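Local coordinates for protein probable methyltransferase (Bordetella pertussis, PDB 3KTY) that probably transfers methyl groups from S-adenosyl-L-methionine to RNA, as a SpoU/TrmH-family enzyme of which this chain is the methyltransferase part, at residues A[82-87]-A[119-124]; A[13-18]-A[37-42]. All coordinates share one frame; numbering follows the deposited sequence.

In the fold
Both contacts pair parallel neighbours of the one central sheet of this SPOUT-type alpha/beta domain, and both are mostly buried. Contact 2 lies nearer the centre of the chain and closes a beta-alpha-beta unit, its strands joined through helix 21-33; contact 1 pairs strands separated in sequence by strand 100-101 and helix 102-115. The two meet where strands 11-16 and 121-125 run side by side: Ile123 O probably accepts a hydrogen bond from Ile14 N, and Ala122 packs on Ile14. Contact 1 starts at a partly exposed end, where a threonine hydroxyl joins the backbone ladder, whereas the ladder of contact 2 is backbone alone, and one face carries branched side chains where contact 1 has mainly alanines.

Contact 1. Residues A[82-87]-A[119-124]; sequences VTLAFA and GVVAIV
Val82 drops both its methyls onto Ala122 at the start of a parallel strand pair in the SPOUT methyltransferase sheet, where 84-87 runs beside 121-124 with the short axes 15° apart. Ala122 is one of three alanines that keep this face low: its CB sits 3.8 Å from Val82 CG1, and CG2 is just as near, so the valine straddles the one methyl. Val82 CG2 also meets CG1 of Val120, the two side chains crossing at about a right angle. Farther along, Ala85 and Ala87 continue the shallow surface, while Val124 rises at its end.

The face of Leu84, Phe86, Val121 and Ile123 is bulkier and is covered in part by helix 102-115. Ile123 turns its CD1 back toward the neighbouring strand, 4.0 Å from Phe86 CB, and comes to the ring obliquely. The Phe86 ring presents an edge to CG1 of Val121, and Leu84 CB rests near Val121 CG2.

Between the faces the backbones alternate as donor and acceptor: Phe86 N to Ala122 O is 2.6 Å, and Val124 N reaches Phe86 O at 2.7 Å. At the first rung Val120 O accepts Leu84 N nearly along its C=O axis and takes a second, more bent N-H from Thr83 (134° at the hydrogen). Thr83 adds its hydroxyl, which is also hydrogen-bonded to His112: chi1 of 58° sets OG1 between backbone N and carbonyl carbon, where it accepts from Val120 N at 2.7 Å.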
# COMPACT_ATOMS: atom_id res chain seq x y z
N VAL A 82 -14.04 14.15 15.95
CA VAL A 82 -14.26 13.49 14.70
C VAL A 82 -15.73 13.34 14.38
O VAL A 82 -16.48 12.87 15.21
CB VAL A 82 -13.59 12.11 14.70
CG1 VAL A 82 -13.96 11.35 13.41
CG2 VAL A 82 -12.06 12.29 14.83
N THR A 83 -16.12 13.71 13.16
CA THR A 83 -17.52 13.56 12.74
C THR A 83 -17.85 12.28 11.99
O THR A 83 -19.01 11.87 11.96
CB THR A 83 -18.03 14.80 11.96
OG1 THR A 83 -17.21 15.03 10.81
CG2 THR A 83 -18.01 16.03 12.83
N LEU A 84 -16.84 11.63 11.42
CA LEU A 84 -17.03 10.35 10.71
C LEU A 84 -15.78 9.48 10.91
O LEU A 84 -14.69 9.81 10.44
CB LEU A 84 -17.30 10.58 9.21
CG LEU A 84 -17.39 9.28 8.40
CD1 LEU A 84 -18.52 8.39 8.92
CD2 LEU A 84 -17.54 9.53 6.86
N ALA A 85 -15.95 8.38 11.63
CA ALA A 85 -14.81 7.59 12.01
C ALA A 85 -14.98 6.19 11.54
O ALA A 85 -15.99 5.56 11.84
CB ALA A 85 -14.60 7.61 13.51
N PHE A 86 -13.99 5.69 10.81
CA PHE A 86 -14.02 4.28 10.40
C PHE A 86 -13.15 3.40 11.26
O PHE A 86 -11.96 3.68 11.47
CB PHE A 86 -13.58 4.13 8.94
CG PHE A 86 -14.51 4.75 7.98
CD1 PHE A 86 -15.59 4.02 7.49
CD2 PHE A 86 -14.33 6.07 7.57
CE1 PHE A 86 -16.46 4.59 6.56
CE2 PHE A 86 -15.20 6.66 6.65
CZ PHE A 86 -16.26 5.92 6.15
N ALA A 87 -13.74 2.33 11.78
CA ALA A 87 -12.95 1.28 12.40
C ALA A 87 -12.37 0.36 11.30
O ALA A 87 -13.11 -0.38 10.65
CB ALA A 87 -13.81 0.48 13.32
N GLY A 119 -16.45 18.95 8.93
CA GLY A 119 -16.41 17.53 9.22
C GLY A 119 -14.98 17.04 9.32
O GLY A 119 -14.06 17.61 8.77
N VAL A 120 -14.78 15.98 10.08
CA VAL A 120 -13.47 15.44 10.28
C VAL A 120 -13.61 13.96 10.15
O VAL A 120 -14.53 13.35 10.71
CB VAL A 120 -12.92 15.73 11.68
CG1 VAL A 120 -11.58 15.02 11.85
CG2 VAL A 120 -12.76 17.19 11.84
N VAL A 121 -12.69 13.37 9.40
CA VAL A 121 -12.78 11.95 9.15
C VAL A 121 -11.62 11.28 9.82
O VAL A 121 -10.49 11.76 9.77
CB VAL A 121 -12.77 11.62 7.61
CG1 VAL A 121 -12.58 10.13 7.38
CG2 VAL A 121 -14.06 12.06 6.99
N ALA A 122 -11.90 10.15 10.45
CA ALA A 122 -10.82 9.38 11.01
C ALA A 122 -10.89 7.95 10.59
O ALA A 122 -11.98 7.35 10.47
CB ALA A 122 -10.78 9.49 12.57
N ILE A 123 -9.69 7.42 10.35
CA ILE A 123 -9.46 6.00 10.21
C ILE A 123 -8.83 5.49 11.47
O ILE A 123 -7.81 6.00 11.90
CB ILE A 123 -8.48 5.74 9.08
CG1 ILE A 123 -9.01 6.40 7.81
CG2 ILE A 123 -8.38 4.21 8.83
CD1 ILE A 123 -10.34 5.85 7.39
N VAL A 124 -9.43 4.46 12.05
CA VAL A 124 -8.98 3.88 13.32
C VAL A 124 -8.43 2.46 13.20
O VAL A 124 -9.16 1.53 12.86
CB VAL A 124 -10.17 3.84 14.32
CG1 VAL A 124 -9.72 3.33 15.72
CG2 VAL A 124 -10.83 5.22 14.43

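Contact 2. Residues A[13-18]-A[37-42]; sequences FIMTQP and GELVLV
Val42 has more surface buried here than any other residue of the two segments, and it meets strand 13-16 with both side chain and backbone. Its CG2 lies 3.8 Å from Ile14 CG2, while its CB stands alongside Thr16 CG2, the two side chains pointing the same way. Ile14 also runs beside Val40. These three and the Thr16 methyl make an apolar surface, with helix 75-79 on Ile14 and Val42; the Thr16 hydroxyl bonds to Leu125 O. The backbone of Val42 is held at both ends: its N donates to Met15 O, and its O receives Gln17 N at 2.7 Å, just past the strand.

Phe13 begins the ladder. Its N-H points almost straight at Glu38 O, 3.1 Å away (171° at the hydrogen), and the same oxygen lies in the ring plane at the edge, 3.8 Å from CD2. Beyond this pair the ring is packed by helices 21-33 and 157-172 and makes an edge-to-face contact with Phe36.

Met15, a selenomethionine, shares that face. Chi1 of -68° and an extended chi2 (170°) carry SE out alongside Leu41, 3.9 Å from its CD2. Pro18, two residues past the strand, brings its CG obliquely to Leu41 CD2.

In this right-handed beta-alpha-beta crossover, five backbone bonds satisfy polar groups between largely apolar faces, so cohesion should depend little on ionisation.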
# COMPACT_ATOMS: atom_id res chain seq x y z
N PHE A 13 -5.52 9.76 11.16
CA PHE A 13 -5.26 8.32 11.32
C PHE A 13 -4.88 8.00 12.75
O PHE A 13 -3.89 8.49 13.28
CB PHE A 13 -4.15 7.84 10.37
CG PHE A 13 -4.44 8.14 8.91
CD1 PHE A 13 -4.93 7.15 8.08
CD2 PHE A 13 -4.29 9.41 8.41
CE1 PHE A 13 -5.22 7.42 6.75
CE2 PHE A 13 -4.56 9.69 7.10
CZ PHE A 13 -5.04 8.70 6.27
N ILE A 14 -5.68 7.14 13.35
CA ILE A 14 -5.57 6.80 14.74
C ILE A 14 -5.10 5.37 14.98
O ILE A 14 -5.79 4.41 14.65
CB ILE A 14 -6.91 7.05 15.46
CG1 ILE A 14 -7.33 8.49 15.16
CG2 ILE A 14 -6.73 6.82 16.99
CD1 ILE A 14 -8.61 8.92 15.85
N MSE A 15 -3.91 5.24 15.57
CA MSE A 15 -3.40 3.93 15.94
C MSE A 15 -3.64 3.63 17.41
O MSE A 15 -3.16 4.35 18.28
CB MSE A 15 -1.89 3.89 15.70
CG MSE A 15 -1.45 3.95 14.24
SE MSE A 15 0.49 4.20 14.24
CE MSE A 15 1.09 2.33 14.49
N THR A 16 -4.37 2.56 17.70
CA THR A 16 -4.55 2.20 19.10
C THR A 16 -3.57 1.15 19.67
O THR A 16 -3.29 0.11 19.06
CB THR A 16 -5.98 1.73 19.38
OG1 THR A 16 -6.19 0.45 18.76
CG2 THR A 16 -7.00 2.74 18.88
N GLN A 17 -3.05 1.44 20.85
CA GLN A 17 -2.12 0.55 21.52
C GLN A 17 -0.85 0.25 20.72
O GLN A 17 -0.33 -0.85 20.82
CB GLN A 17 -2.83 -0.76 21.89
CG GLN A 17 -3.53 -0.73 23.20
CD GLN A 17 -5.00 -0.42 23.07
OE1 GLN A 17 -5.44 0.72 23.29
NE2 GLN A 17 -5.79 -1.43 22.71
N PRO A 18 -0.35 1.21 19.92
CA PRO A 18 0.87 0.89 19.18
C PRO A 18 1.88 0.32 20.14
O PRO A 18 2.13 0.90 21.19
CB PRO A 18 1.37 2.26 18.69
CG PRO A 18 0.62 3.26 19.51
CD PRO A 18 -0.72 2.62 19.72
N GLY A 37 -1.02 14.63 7.05
CA GLY A 37 -0.08 15.02 8.08
C GLY A 37 -0.50 14.72 9.51
O GLY A 37 0.23 15.06 10.44
N GLU A 38 -1.68 14.11 9.68
CA GLU A 38 -2.32 13.98 10.99
C GLU A 38 -2.34 12.57 11.56
O GLU A 38 -3.19 11.74 11.21
CB GLU A 38 -3.75 14.52 10.94
CG GLU A 38 -4.06 15.55 11.98
CD GLU A 38 -3.33 16.84 11.71
OE1 GLU A 38 -3.62 17.46 10.66
OE2 GLU A 38 -2.47 17.22 12.54
N LEU A 39 -1.42 12.32 12.47
CA LEU A 39 -1.31 11.01 13.10
C LEU A 39 -1.58 11.10 14.60
O LEU A 39 -1.03 11.94 15.28
CB LEU A 39 0.08 10.43 12.87
CG LEU A 39 0.39 9.09 13.56
CD1 LEU A 39 -0.31 7.92 12.90
CD2 LEU A 39 1.88 8.87 13.51
N VAL A 40 -2.42 10.20 15.09
CA VAL A 40 -2.83 10.17 16.45
C VAL A 40 -2.58 8.79 17.06
O VAL A 40 -2.94 7.77 16.47
CB VAL A 40 -4.36 10.50 16.58
CG1 VAL A 40 -4.77 10.49 18.06
CG2 VAL A 40 -4.67 11.86 15.97
N LEU A 41 -2.00 8.76 18.23
CA LEU A 41 -1.79 7.52 18.96
C LEU A 41 -2.68 7.46 20.20
O LEU A 41 -2.75 8.42 20.96
CB LEU A 41 -0.37 7.48 19.45
CG LEU A 41 0.80 7.54 18.44
CD1 LEU A 41 2.03 7.12 19.15
CD2 LEU A 41 0.54 6.61 17.29
N VAL A 42 -3.35 6.33 20.42
CA VAL A 42 -4.11 6.11 21.64
C VAL A 42 -3.47 5.01 22.49
O VAL A 42 -3.23 3.89 22.01
CB VAL A 42 -5.57 5.73 21.32
CG1 VAL A 42 -6.28 5.17 22.56
CG2 VAL A 42 -6.33 6.94 20.75